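Local structure of Bd3459 (5CEC) at residues Asn129-Glu143 / Arg208-Lys221. The protein probably acts as a serine-type D-Ala-D-Ala carboxypeptidase or endopeptidase of the S13 family, and is bound here by its ankyrin-repeat immunity protein. The protein carries 1 engineered substitution. Residues are numbered along the deposited sequence; the frame is centred on the assembly and turned at random.
Sequences NRMKITKIEKLTFDE and RPKIDVRTISFVKK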
loop_
_atom_site.group_PDB
_atom_site.type_symbol
_atom_site.label_atom_id
_atom_site.label_comp_id
_atom_site.label_asym_id
_atom_site.label_seq_id
_atom_site.Cartn_x
_atom_site.Cartn_y
_atom_site.Cartn_z
ATOM N N ASN A 129 11.361 9.427 -28.943
ATOM C CA ASN A 129 11.376 10.766 -29.532
ATOM C C ASN A 129 12.737 11.466 -29.407
ATOM O O ASN A 129 13.186 12.122 -30.347
ATOM C CB ASN A 129 10.285 11.654 -28.933
ATOM C CG ASN A 129 8.871 11.304 -29.385
ATOM O OD1 ASN A 129 7.947 12.000 -28.973
ATOM N ND2 ASN A 129 8.684 10.281 -30.203
ATOM N N ARG A 130 13.384 11.306 -28.250
ATOM C CA ARG A 130 14.731 11.861 -28.061
ATOM C C ARG A 130 15.710 11.320 -29.107
ATOM O O ARG A 130 16.592 12.054 -29.549
ATOM C CB ARG A 130 15.239 11.571 -26.647
ATOM C CG ARG A 130 16.530 12.300 -26.301
ATOM C CD ARG A 130 16.946 12.132 -24.858
ATOM N NE ARG A 130 17.247 10.731 -24.541
ATOM C CZ ARG A 130 18.418 10.111 -24.721
ATOM N NH1 ARG A 130 19.483 10.745 -25.247
ATOM N NH2 ARG A 130 18.529 8.827 -24.378
ATOM N N MET A 131 15.517 10.049 -29.495
ATOM C CA MET A 131 16.303 9.383 -30.529
ATOM C C MET A 131 15.836 9.659 -31.957
ATOM O O MET A 131 16.355 9.055 -32.889
ATOM C CB MET A 131 16.260 7.866 -30.323
ATOM C CG MET A 131 16.755 7.414 -28.993
ATOM S SD MET A 131 17.312 5.745 -29.227
ATOM C CE MET A 131 18.943 6.111 -29.875
ATOM N N LYS A 132 14.879 10.559 -32.136
ATOM C CA LYS A 132 14.292 10.870 -33.461
ATOM C C LYS A 132 13.519 9.668 -34.052
ATOM O O LYS A 132 13.422 9.517 -35.276
ATOM C CB LYS A 132 15.333 11.488 -34.430
ATOM C CG LYS A 132 15.881 12.794 -33.893
ATOM C CD LYS A 132 14.807 13.866 -33.698
ATOM C CE LYS A 132 15.378 15.233 -33.336
ATOM N NZ LYS A 132 16.160 15.197 -32.072
ATOM N N ILE A 133 12.961 8.828 -33.172
ATOM C CA ILE A 133 12.055 7.773 -33.578
ATOM C C ILE A 133 10.648 8.268 -33.282
ATOM O O ILE A 133 10.272 8.429 -32.123
ATOM C CB ILE A 133 12.361 6.452 -32.864
ATOM C CG1 ILE A 133 13.792 6.020 -33.154
ATOM C CG2 ILE A 133 11.370 5.398 -33.335
ATOM C CD1 ILE A 133 14.265 4.816 -32.377
ATOM N N THR A 134 9.895 8.554 -34.332
ATOM C CA THR A 134 8.520 9.038 -34.212
ATOM C C THR A 134 7.503 8.155 -34.918
ATOM O O THR A 134 6.297 8.270 -34.647
ATOM C CB THR A 134 8.366 10.458 -34.802
ATOM O OG1 THR A 134 8.782 10.450 -36.170
ATOM C CG2 THR A 134 9.192 11.437 -34.036
ATOM N N LYS A 135 7.978 7.344 -35.860
ATOM C CA LYS A 135 7.132 6.452 -36.635
ATOM C C LYS A 135 7.740 5.078 -36.587
ATOM O O LYS A 135 8.902 4.909 -36.951
ATOM C CB LYS A 135 7.050 6.937 -38.083
ATOM C CG LYS A 135 6.196 8.181 -38.245
ATOM C CD LYS A 135 6.394 8.854 -39.606
ATOM C CE LYS A 135 5.974 10.329 -39.584
ATOM N NZ LYS A 135 6.854 11.195 -38.731
ATOM N N ILE A 136 6.936 4.116 -36.175
ATOM C CA ILE A 136 7.304 2.714 -36.134
ATOM C C ILE A 136 6.415 1.983 -37.122
ATOM O O ILE A 136 5.177 2.068 -37.069
ATOM C CB ILE A 136 7.121 2.113 -34.731
ATOM C CG1 ILE A 136 8.019 2.843 -33.725
ATOM C CG2 ILE A 136 7.423 0.619 -34.740
ATOM C CD1 ILE A 136 7.709 2.566 -32.263
ATOM N N GLU A 137 7.036 1.254 -38.031
ATOM C CA GLU A 137 6.303 0.530 -39.041
ATOM C C GLU A 137 5.770 -0.763 -38.437
ATOM O O GLU A 137 4.573 -0.936 -38.333
ATOM C CB GLU A 137 7.211 0.256 -40.246
ATOM C CG GLU A 137 6.495 -0.430 -41.386
ATOM C CD GLU A 137 5.406 0.442 -41.965
ATOM O OE1 GLU A 137 5.714 1.587 -42.414
ATOM O OE2 GLU A 137 4.250 -0.030 -41.953
ATOM N N LYS A 138 6.661 -1.622 -37.965
ATOM C CA LYS A 138 6.288 -2.869 -37.351
ATOM C C LYS A 138 6.865 -2.881 -35.931
ATOM O O LYS A 138 8.070 -2.746 -35.724
ATOM C CB LYS A 138 6.777 -4.049 -38.176
ATOM C CG LYS A 138 6.333 -5.394 -37.656
ATOM C CD LYS A 138 6.582 -6.525 -38.646
ATOM C CE LYS A 138 8.062 -6.735 -38.911
ATOM N NZ LYS A 138 8.289 -7.954 -39.744
ATOM N N LEU A 139 5.968 -2.952 -34.959
ATOM C CA LEU A 139 6.319 -3.147 -33.567
ATOM C C LEU A 139 5.987 -4.560 -33.166
ATOM O O LEU A 139 4.825 -4.958 -33.195
ATOM C CB LEU A 139 5.595 -2.150 -32.671
ATOM C CG LEU A 139 5.864 -2.271 -31.173
ATOM C CD1 LEU A 139 7.340 -2.020 -30.874
ATOM C CD2 LEU A 139 4.971 -1.326 -30.371
ATOM N N THR A 140 6.983 -5.331 -32.781
ATOM C CA THR A 140 6.748 -6.694 -32.304
ATOM C C THR A 140 7.289 -6.842 -30.905
ATOM O O THR A 140 8.027 -5.997 -30.437
ATOM C CB THR A 140 7.326 -7.765 -33.260
ATOM O OG1 THR A 140 8.747 -7.700 -33.274
ATOM C CG2 THR A 140 6.767 -7.599 -34.651
ATOM N N PHE A 141 6.865 -7.895 -30.216
ATOM C CA PHE A 141 7.208 -8.097 -28.813
ATOM C C PHE A 141 7.135 -9.578 -28.480
ATOM O O PHE A 141 6.369 -10.320 -29.109
ATOM C CB PHE A 141 6.281 -7.298 -27.892
ATOM C CG PHE A 141 4.841 -7.753 -27.953
ATOM C CD1 PHE A 141 3.982 -7.281 -28.934
ATOM C CD2 PHE A 141 4.367 -8.709 -27.073
ATOM C CE1 PHE A 141 2.693 -7.746 -29.024
ATOM C CE2 PHE A 141 3.089 -9.175 -27.182
ATOM C CZ PHE A 141 2.255 -8.696 -28.146
ATOM N N ASP A 142 7.933 -9.998 -27.500
ATOM C CA ASP A 142 7.965 -11.409 -27.094
ATOM C C ASP A 142 7.191 -11.632 -25.786
ATOM O O ASP A 142 6.527 -10.745 -25.239
ATOM C CB ASP A 142 9.410 -11.955 -27.044
ATOM C CG ASP A 142 10.235 -11.427 -25.900
ATOM O OD1 ASP A 142 9.700 -10.820 -24.940
ATOM O OD2 ASP A 142 11.473 -11.643 -25.969
ATOM N N GLU A 143 7.239 -12.875 -25.332
ATOM C CA GLU A 143 6.444 -13.332 -24.211
ATOM C C GLU A 143 6.956 -12.871 -22.858
ATOM O O GLU A 143 6.300 -13.070 -21.850
ATOM C CB GLU A 143 6.272 -14.860 -24.232
ATOM C CG GLU A 143 7.539 -15.660 -23.967
ATOM C CD GLU A 143 8.365 -15.996 -25.193
ATOM O OE1 GLU A 143 8.453 -15.204 -26.170
ATOM O OE2 GLU A 143 8.994 -17.062 -25.151
ATOM N N ARG A 208 6.588 17.056 -25.617
ATOM C CA ARG A 208 5.459 16.743 -26.513
ATOM C C ARG A 208 5.617 15.347 -27.077
ATOM O O ARG A 208 5.809 15.169 -28.269
ATOM C CB ARG A 208 5.434 17.724 -27.704
ATOM C CG ARG A 208 5.158 19.172 -27.380
ATOM C CD ARG A 208 3.714 19.561 -27.690
ATOM N NE ARG A 208 3.445 20.942 -27.295
ATOM C CZ ARG A 208 3.287 21.365 -26.038
ATOM N NH1 ARG A 208 3.361 20.528 -25.004
ATOM N NH2 ARG A 208 3.052 22.654 -25.808
ATOM N N PRO A 209 5.543 14.331 -26.221
ATOM C CA PRO A 209 5.768 12.980 -26.683
ATOM C C PRO A 209 4.699 12.482 -27.652
ATOM O O PRO A 209 3.506 12.657 -27.399
ATOM C CB PRO A 209 5.685 12.179 -25.382
ATOM C CG PRO A 209 4.691 12.945 -24.576
ATOM C CD PRO A 209 5.076 14.365 -24.830
ATOM N N LYS A 210 5.122 11.846 -28.744
ATOM C CA LYS A 210 4.172 11.301 -29.715
ATOM C C LYS A 210 4.845 10.221 -30.546
ATOM O O LYS A 210 5.967 10.408 -31.011
ATOM C CB LYS A 210 3.605 12.408 -30.631
ATOM C CG LYS A 210 2.487 11.949 -31.559
ATOM C CD LYS A 210 1.818 13.122 -32.284
ATOM C CE LYS A 210 0.678 12.642 -33.162
ATOM N NZ LYS A 210 0.004 13.768 -33.868
ATOM N N ILE A 211 4.137 9.116 -30.759
ATOM C CA ILE A 211 4.618 8.017 -31.595
ATOM C C ILE A 211 3.470 7.601 -32.534
ATOM O O ILE A 211 2.312 7.683 -32.157
ATOM C CB ILE A 211 5.110 6.856 -30.675
ATOM C CG1 ILE A 211 5.976 5.851 -31.404
ATOM C CG2 ILE A 211 3.985 6.118 -29.999
ATOM C CD1 ILE A 211 7.383 6.349 -31.637
ATOM N N ASP A 212 3.801 7.140 -33.739
ATOM C CA ASP A 212 2.838 6.525 -34.640
ATOM C C ASP A 212 3.302 5.109 -34.879
ATOM O O ASP A 212 4.455 4.905 -35.200
ATOM C CB ASP A 212 2.763 7.304 -35.962
ATOM C CG ASP A 212 1.524 8.152 -36.062
ATOM O OD1 ASP A 212 0.474 7.604 -36.479
ATOM O OD2 ASP A 212 1.602 9.359 -35.729
ATOM N N VAL A 213 2.422 4.129 -34.708
ATOM C CA VAL A 213 2.744 2.716 -34.917
ATOM C C VAL A 213 1.762 2.108 -35.926
ATOM O O VAL A 213 0.550 2.173 -35.714
ATOM C CB VAL A 213 2.668 1.907 -33.613
ATOM C CG1 VAL A 213 3.106 0.481 -33.872
ATOM C CG2 VAL A 213 3.497 2.550 -32.517
ATOM N N ARG A 214 2.272 1.498 -37.004
ATOM C CA ARG A 214 1.373 0.988 -38.045
ATOM C C ARG A 214 0.881 -0.418 -37.739
ATOM O O ARG A 214 -0.339 -0.642 -37.734
ATOM C CB ARG A 214 1.997 1.030 -39.440
ATOM C CG ARG A 214 0.966 0.672 -40.521
ATOM C CD ARG A 214 1.307 1.178 -41.909
ATOM N NE ARG A 214 1.435 2.629 -41.984
ATOM C CZ ARG A 214 2.015 3.292 -42.986
ATOM N NH1 ARG A 214 2.559 2.647 -44.022
ATOM N NH2 ARG A 214 2.067 4.622 -42.944
ATOM N N THR A 215 1.798 -1.354 -37.484
ATOM C CA THR A 215 1.468 -2.773 -37.295
ATOM C C THR A 215 2.078 -3.244 -35.994
ATOM O O THR A 215 3.219 -2.924 -35.693
ATOM C CB THR A 215 2.068 -3.637 -38.430
ATOM O OG1 THR A 215 1.582 -3.147 -39.673
ATOM C CG2 THR A 215 1.683 -5.096 -38.263
ATOM N N ILE A 216 1.318 -4.012 -35.228
ATOM C CA ILE A 216 1.773 -4.558 -33.952
ATOM C C ILE A 216 1.508 -6.051 -33.934
ATOM O O ILE A 216 0.375 -6.478 -34.208
ATOM C CB ILE A 216 1.065 -3.880 -32.762
ATOM C CG1 ILE A 216 1.302 -2.369 -32.818
ATOM C CG2 ILE A 216 1.544 -4.492 -31.436
ATOM C CD1 ILE A 216 0.513 -1.553 -31.832
ATOM N N SER A 217 2.517 -6.844 -33.578
ATOM C CA SER A 217 2.324 -8.291 -33.509
ATOM C C SER A 217 3.264 -8.986 -32.537
ATOM O O SER A 217 4.290 -8.457 -32.185
ATOM C CB SER A 217 2.385 -8.928 -34.886
ATOM O OG SER A 217 3.626 -8.762 -35.481
ATOM N N PHE A 218 2.831 -10.149 -32.067
ATOM C CA PHE A 218 3.591 -10.984 -31.144
ATOM C C PHE A 218 4.588 -11.835 -31.940
ATOM O O PHE A 218 4.222 -12.456 -32.964
ATOM C CB PHE A 218 2.596 -11.868 -30.384
ATOM C CG PHE A 218 3.225 -12.905 -29.515
ATOM C CD1 PHE A 218 4.002 -12.546 -28.447
ATOM C CD2 PHE A 218 2.996 -14.258 -29.730
ATOM C CE1 PHE A 218 4.580 -13.499 -27.622
ATOM C CE2 PHE A 218 3.568 -15.213 -28.911
ATOM C CZ PHE A 218 4.369 -14.832 -27.857
ATOM N N VAL A 219 5.844 -11.825 -31.489
ATOM C CA VAL A 219 6.895 -12.717 -32.006
ATOM C C VAL A 219 7.602 -13.359 -30.820
ATOM O O VAL A 219 8.260 -12.664 -30.047
ATOM C CB VAL A 219 7.927 -11.974 -32.893
ATOM C CG1 VAL A 219 9.026 -12.930 -33.346
ATOM C CG2 VAL A 219 7.241 -11.344 -34.100
ATOM N N LYS A 220 7.456 -14.677 -30.683
ATOM C CA LYS A 220 8.051 -15.445 -29.583
ATOM C C LYS A 220 9.566 -15.338 -29.573
ATOM O O LYS A 220 10.204 -15.300 -30.636
ATOM C CB LYS A 220 7.692 -16.931 -29.698
ATOM C CG LYS A 220 6.233 -17.257 -29.490
ATOM C CD LYS A 220 5.996 -18.738 -29.781
ATOM C CE LYS A 220 4.526 -19.127 -29.655
ATOM N NZ LYS A 220 4.161 -20.141 -30.684
ATOM N N LYS A 221 10.142 -15.325 -28.376
ATOM C CA LYS A 221 11.593 -15.151 -28.221
ATOM C C LYS A 221 12.397 -16.138 -29.082
ATOM O O LYS A 221 13.322 -15.731 -29.784
ATOM C CB LYS A 221 12.006 -15.264 -26.748
ATOM C CG LYS A 221 13.492 -15.053 -26.510
ATOM C CD LYS A 221 13.853 -15.234 -25.053
ATOM C CE LYS A 221 15.370 -15.333 -24.921
ATOM N NZ LYS A 221 15.830 -15.281 -23.514
#
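At the edge of a mixed sheet, the outermost strand 212-218 runs parallel to strand 135-141, a worked example of side chains continuing a backbone ladder at both ends. In the middle, Ile136 N donates to Asp212 O (2.8 Å) and Leu139 N to Thr215 O. Between these rungs both chains kink together: Arg214 N and Thr215 N donate to Ile136 O and Glu137 O, and Glu137 OE1 stands over one face of the Arg214 guanidinium, the carboxylate plane turned 74° from it, a long salt bridge (OE1 to NH1 3.7 Å) with no N-H aimed at it. At one end the Asn129 amide pairs with the Lys210 backbone much as a neighbouring strand would, OD1 accepting from Lys210 N (2.8 Å) through an in-plane lone pair while ND2 reaches Lys210 O and also Ile133 O, which fixes the amide's rotation. At the other, the syn lone pair of Glu143 OE1 receives Lys221 N (2.8 Å). Phe141, its ring swung between backbone N and carbonyl carbon (chi1 65°), takes a CH-pi contact from Phe218 CA over one face; the rings meet obliquely. Helix 167-182 covers both phenylalanines, Leu128 of helix 118-130 meets Ile211, and strand 104-109 flanks strand 135-141 across from strand 212-218.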